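Local coordinates for protein Protease/Reverse transcriptase/ribonuclease H (Eastern chimpanzee simian foamy virus, PDB 7KSF) that carries the protease, reverse transcriptase and RNase H parts of foamy virus Pro-Pol, probably cleaving viral polyprotein and copying the RNA genome into DNA, at residues A[591-595]-A[728-732]; A[628-632]-A[738-742]. The protein carries 1 engineered substitution. All coordinates share one frame; numbering follows the deposited sequence.

Interaction 1: A[591-595]-A[728-732]; sequences VFYTD and HTEGN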
loop_
_atom_site.group_PDB
_atom_site.type_symbol
_atom_site.label_atom_id
_atom_site.label_comp_id
_atom_site.label_asym_id
_atom_site.label_seq_id
_atom_site.Cartn_x
_atom_site.Cartn_y
_atom_site.Cartn_z
ATOM N N VAL A 591 -18.509 10.732 -17.989
ATOM C CA VAL A 591 -18.845 10.049 -19.233
ATOM C C VAL A 591 -18.422 10.947 -20.389
ATOM O O VAL A 591 -18.778 12.131 -20.424
ATOM C CB VAL A 591 -20.346 9.718 -19.315
ATOM C CG1 VAL A 591 -20.683 9.103 -20.663
ATOM C CG2 VAL A 591 -20.740 8.783 -18.184
ATOM N N PHE A 592 -17.658 10.386 -21.321
ATOM C CA PHE A 592 -17.112 11.129 -22.450
ATOM C C PHE A 592 -17.637 10.527 -23.745
ATOM O O PHE A 592 -17.301 9.388 -24.088
ATOM C CB PHE A 592 -15.584 11.116 -22.422
ATOM C CG PHE A 592 -14.987 12.126 -21.487
ATOM C CD1 PHE A 592 -14.619 13.380 -21.947
ATOM C CD2 PHE A 592 -14.796 11.825 -20.149
ATOM C CE1 PHE A 592 -14.069 14.316 -21.090
ATOM C CE2 PHE A 592 -14.245 12.757 -19.288
ATOM C CZ PHE A 592 -13.881 14.003 -19.757
ATOM N N TYR A 593 -18.465 11.285 -24.456
ATOM C CA TYR A 593 -18.935 10.888 -25.775
ATOM C C TYR A 593 -18.030 11.511 -26.831
ATOM O O TYR A 593 -17.723 12.705 -26.765
ATOM C CB TYR A 593 -20.382 11.327 -25.999
ATOM C CG TYR A 593 -21.366 10.781 -24.995
ATOM C CD1 TYR A 593 -21.883 9.500 -25.123
ATOM C CD2 TYR A 593 -21.784 11.553 -23.921
ATOM C CE1 TYR A 593 -22.784 8.999 -24.206
ATOM C CE2 TYR A 593 -22.684 11.064 -22.998
ATOM C CZ TYR A 593 -23.182 9.786 -23.145
ATOM O OH TYR A 593 -24.081 9.291 -22.228
ATOM N N THR A 594 -17.602 10.702 -27.796
ATOM C CA THR A 594 -16.733 11.171 -28.862
ATOM C C THR A 594 -17.302 10.774 -30.216
ATOM O O THR A 594 -18.153 9.886 -30.323
ATOM C CB THR A 594 -15.304 10.615 -28.732
ATOM O OG1 THR A 594 -15.334 9.184 -28.824
ATOM C CG2 THR A 594 -14.687 11.029 -27.406
ATOM N N ASP A 595 -16.808 11.451 -31.246
ATOM C CA ASP A 595 -17.204 11.201 -32.627
ATOM C C ASP A 595 -16.265 11.984 -33.536
ATOM O O ASP A 595 -15.469 12.806 -33.075
ATOM C CB ASP A 595 -18.664 11.595 -32.871
ATOM C CG ASP A 595 -19.195 11.083 -34.194
ATOM O OD1 ASP A 595 -19.005 11.776 -35.215
ATOM O OD2 ASP A 595 -19.792 9.989 -34.214
ATOM N N HIS A 728 -28.071 6.221 -22.853
ATOM C CA HIS A 728 -26.672 6.482 -23.160
ATOM C C HIS A 728 -26.496 7.015 -24.579
ATOM O O HIS A 728 -25.663 7.899 -24.815
ATOM C CB HIS A 728 -25.857 5.206 -22.963
ATOM C CG HIS A 728 -24.400 5.371 -23.245
ATOM N ND1 HIS A 728 -23.875 5.312 -24.515
ATOM C CD2 HIS A 728 -23.354 5.593 -22.416
ATOM C CE1 HIS A 728 -22.568 5.490 -24.460
ATOM N NE2 HIS A 728 -22.226 5.663 -23.196
ATOM N N THR A 729 -27.264 6.490 -25.539
ATOM C CA THR A 729 -27.097 6.910 -26.926
ATOM C C THR A 729 -27.545 8.347 -27.158
ATOM O O THR A 729 -27.187 8.934 -28.184
ATOM C CB THR A 729 -27.855 5.968 -27.866
ATOM O OG1 THR A 729 -27.400 6.169 -29.209
ATOM C CG2 THR A 729 -29.350 6.240 -27.809
ATOM N N GLU A 730 -28.313 8.927 -26.233
ATOM C CA GLU A 730 -28.708 10.324 -26.368
ATOM C C GLU A 730 -27.492 11.241 -26.310
ATOM O O GLU A 730 -27.355 12.163 -27.125
ATOM C CB GLU A 730 -29.712 10.693 -25.276
ATOM C CG GLU A 730 -30.112 12.155 -25.278
ATOM C CD GLU A 730 -31.091 12.482 -24.174
ATOM O OE1 GLU A 730 -31.416 11.572 -23.381
ATOM O OE2 GLU A 730 -31.535 13.647 -24.097
ATOM N N GLY A 731 -26.599 11.003 -25.348
ATOM C CA GLY A 731 -25.385 11.796 -25.264
ATOM C C GLY A 731 -24.455 11.588 -26.441
ATOM O O GLY A 731 -23.736 12.510 -26.837
ATOM N N ASN A 732 -24.450 10.384 -27.017
ATOM C CA ASN A 732 -23.617 10.138 -28.188
ATOM C C ASN A 732 -24.180 10.826 -29.426
ATOM O O ASN A 732 -23.417 11.200 -30.326
ATOM C CB ASN A 732 -23.470 8.637 -28.430
ATOM C CG ASN A 732 -22.488 8.321 -29.541
ATOM O OD1 ASN A 732 -21.573 9.095 -29.818
ATOM N ND2 ASN A 732 -22.678 7.179 -30.191
#
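Tyr593 of strand 591-595 lays its ring against the first turn or so of helix 727-744 and touches His728, Gly731 and Asn732. Tyr593 CB comes to 3.7 Å from Gly731 O. CG lies beneath the same peptide group, with Gly731 C over the middle of the ring. Along one side of the ring, Tyr593 CD1 is 3.3 Å from Asn732 N, which sits above the same face nearer the rim; Asn732 CB also approaches CD1. On the other side, Tyr593 CE2 is 3.6 Å from Gly731 CA. That carbon stands 3.7 Å from the centroid of the Tyr593 ring and 14° off its normal, a CH-pi contact over the face. With no side chain on Gly731, the helix backbone itself covers the ring.

Further out, Tyr593 CE1 meets His728 CE1 at 3.5 Å. The two rings form a tilted T-shaped pair, the edge of Tyr593 turned to the face of His728. Their centroids are 4.9 Å apart and the planes meet at 60°. With chi1 at -180°, His728 CG lies trans to N, which brings the imidazole toward the strand, with Tyr593 CE1 over one of its faces. At the tip, Tyr593 OH lies near His728 O and Tyr619 OH.

The contact is buried. Val615 and Ala617 of the neighbouring strand 610-618 also touch Tyr593, and Ile663 touches His728. Further along the strand, Asp595 lies close to Asp665 and Asp736 and packs on Glu642. A calcium ion is bound at Gly596 and Glu642. The contact joins the central strand of the RNase H mixed sheet to the C-terminal helix 727-744, beside an acidic cluster consistent with the metal-binding active site of the RNase H fold.

Interaction 2: A[628-632]-A[738-742]; sequences QWSIP and LATQG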
loop_
_atom_site.group_PDB
_atom_site.type_symbol
_atom_site.label_atom_id
_atom_site.label_comp_id
_atom_site.label_asym_id
_atom_site.label_seq_id
_atom_site.Cartn_x
_atom_site.Cartn_y
_atom_site.Cartn_z
ATOM N N GLN A 628 -18.858 21.208 -23.765
ATOM C CA GLN A 628 -18.905 20.677 -25.116
ATOM C C GLN A 628 -17.676 21.140 -25.886
ATOM O O GLN A 628 -17.040 22.138 -25.534
ATOM C CB GLN A 628 -20.180 21.121 -25.844
ATOM C CG GLN A 628 -21.464 20.763 -25.116
ATOM C CD GLN A 628 -22.703 21.170 -25.888
ATOM O OE1 GLN A 628 -22.634 21.492 -27.074
ATOM N NE2 GLN A 628 -23.847 21.158 -25.213
ATOM N N TRP A 629 -17.339 20.400 -26.942
ATOM C CA TRP A 629 -16.171 20.717 -27.752
ATOM C C TRP A 629 -16.437 20.329 -29.199
ATOM O O TRP A 629 -16.959 19.245 -29.473
ATOM C CB TRP A 629 -14.918 20.003 -27.230
ATOM C CG TRP A 629 -14.441 20.502 -25.892
ATOM C CD1 TRP A 629 -13.674 21.606 -25.659
ATOM C CD2 TRP A 629 -14.698 19.913 -24.612
ATOM N NE1 TRP A 629 -13.438 21.742 -24.313
ATOM C CE2 TRP A 629 -14.056 20.715 -23.647
ATOM C CE3 TRP A 629 -15.407 18.785 -24.185
ATOM C CZ2 TRP A 629 -14.101 20.427 -22.283
ATOM C CZ3 TRP A 629 -15.453 18.503 -22.830
ATOM C CH2 TRP A 629 -14.802 19.318 -21.896
ATOM N N SER A 630 -16.061 21.219 -30.121
ATOM C CA SER A 630 -16.256 21.018 -31.556
ATOM C C SER A 630 -15.033 21.573 -32.276
ATOM O O SER A 630 -14.862 22.792 -32.355
ATOM C CB SER A 630 -17.532 21.709 -32.039
ATOM O OG SER A 630 -17.551 21.810 -33.453
ATOM N N ILE A 631 -14.194 20.688 -32.808
ATOM C CA ILE A 631 -12.898 21.105 -33.342
ATOM C C ILE A 631 -12.703 20.610 -34.771
ATOM O O ILE A 631 -12.912 19.418 -35.044
ATOM C CB ILE A 631 -11.756 20.608 -32.443
ATOM C CG1 ILE A 631 -11.959 21.083 -31.003
ATOM C CG2 ILE A 631 -10.416 21.077 -32.983
ATOM C CD1 ILE A 631 -10.894 20.601 -30.047
ATOM N N PRO A 632 -12.307 21.473 -35.709
ATOM C CA PRO A 632 -11.907 20.988 -37.037
ATOM C C PRO A 632 -10.450 20.547 -37.048
ATOM O O PRO A 632 -9.585 21.162 -36.415
ATOM C CB PRO A 632 -12.125 22.211 -37.934
ATOM C CG PRO A 632 -11.896 23.359 -37.039
ATOM C CD PRO A 632 -12.370 22.943 -35.662
ATOM N N LEU A 738 -21.610 17.551 -32.625
ATOM C CA LEU A 738 -20.453 18.426 -32.492
ATOM C C LEU A 738 -19.353 18.050 -33.472
ATOM O O LEU A 738 -18.722 18.925 -34.073
ATOM C CB LEU A 738 -19.930 18.391 -31.058
ATOM C CG LEU A 738 -20.889 18.921 -29.994
ATOM C CD1 LEU A 738 -20.259 18.800 -28.622
ATOM C CD2 LEU A 738 -21.280 20.363 -30.280
ATOM N N ALA A 739 -19.101 16.750 -33.648
ATOM C CA ALA A 739 -18.095 16.325 -34.614
ATOM C C ALA A 739 -18.465 16.770 -36.020
ATOM O O ALA A 739 -17.595 17.184 -36.797
ATOM C CB ALA A 739 -17.919 14.808 -34.561
ATOM N N THR A 740 -19.752 16.706 -36.358
ATOM C CA THR A 740 -20.188 17.142 -37.678
ATOM C C THR A 740 -20.004 18.646 -37.846
ATOM O O THR A 740 -19.574 19.109 -38.909
ATOM C CB THR A 740 -21.646 16.739 -37.908
ATOM O OG1 THR A 740 -21.797 15.333 -37.663
ATOM C CG2 THR A 740 -22.067 17.037 -39.338
ATOM N N GLN A 741 -20.308 19.422 -36.799
ATOM C CA GLN A 741 -20.148 20.873 -36.881
ATOM C C GLN A 741 -18.701 21.257 -37.158
ATOM O O GLN A 741 -18.436 22.123 -38.000
ATOM C CB GLN A 741 -20.632 21.532 -35.590
ATOM C CG GLN A 741 -22.127 21.444 -35.375
ATOM C CD GLN A 741 -22.583 22.216 -34.158
ATOM O OE1 GLN A 741 -21.771 22.791 -33.433
ATOM N NE2 GLN A 741 -23.889 22.237 -33.930
ATOM N N GLY A 742 -17.756 20.632 -36.458
ATOM C CA GLY A 742 -16.355 20.912 -36.713
ATOM C C GLY A 742 -15.901 20.468 -38.087
ATOM O O GLY A 742 -15.019 21.092 -38.681
#
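Ser630 holds OG anti to its backbone N (chi1 165°), directing the hydroxyl from strand 628-632 to the carbonyl of Leu738. Leu738 sets CG anti to its own carbonyl carbon, which turns its methyl groups to Gln628 and the backbone oxygen of Trp629. The hydroxyl donates a hydrogen bond from Ser630 OG to Leu738 O, 3.2 Å long. The C=O...OG angle is 138°, and the donor is tilted 25° from the carbonyl plane. Leu738 O also accepts the helical bond from Gly742 N at 3.1 Å. The two donors arrive from opposite faces of the carbonyl plane.

Leu738 gives the largest packing surface of the helix here. Leu738 CD1 is 3.6 Å from Gln628 CB and also rests against the backbone oxygen of Trp629. CD2 faces the amide of Gln628, with Leu738 CD2 to Gln628 OE1 at 3.7 Å. The two side chains cross at about a right angle. Val615 of strand 610-618 also touches Leu738.

Further along, Gly742 brings bare helix backbone to the strand. Its CA faces Ile631 O, and Pro632 CB packs against Gly742 O. The CA atoms of Pro632 and Gly742 are only 4.5 Å apart. Trp629 and Ile631 point their CB atoms away from the helix, and Trp629 meets Phe648 edge-to-face.

The contact lays the later part of helix 727-744 along an outermost strand of the RNase H sheet. A serine hydroxyl is satisfied by a helix carbonyl that keeps its own helical bond, so strand and helix are tied without breaking the turn.

How the interactions relate
Both interactions place helix 727-744 against the same RNase H sheet, at two levels of the helix. Interaction 1 uses its start and the central strand 590-597; interaction 2 uses a later part and the outermost strand 624-634. The first is buried and chiefly aromatic, with no clear hydrogen bond across it. The second is only partly buried and mixes aliphatic packing with a serine-to-carbonyl bond. In each, a glycine brings the helix backbone close to the strand. The two contacts lie about 13 Å apart, centre to centre, and meet where Asp595 OD1 packs against Ala739 CB at 3.3 Å.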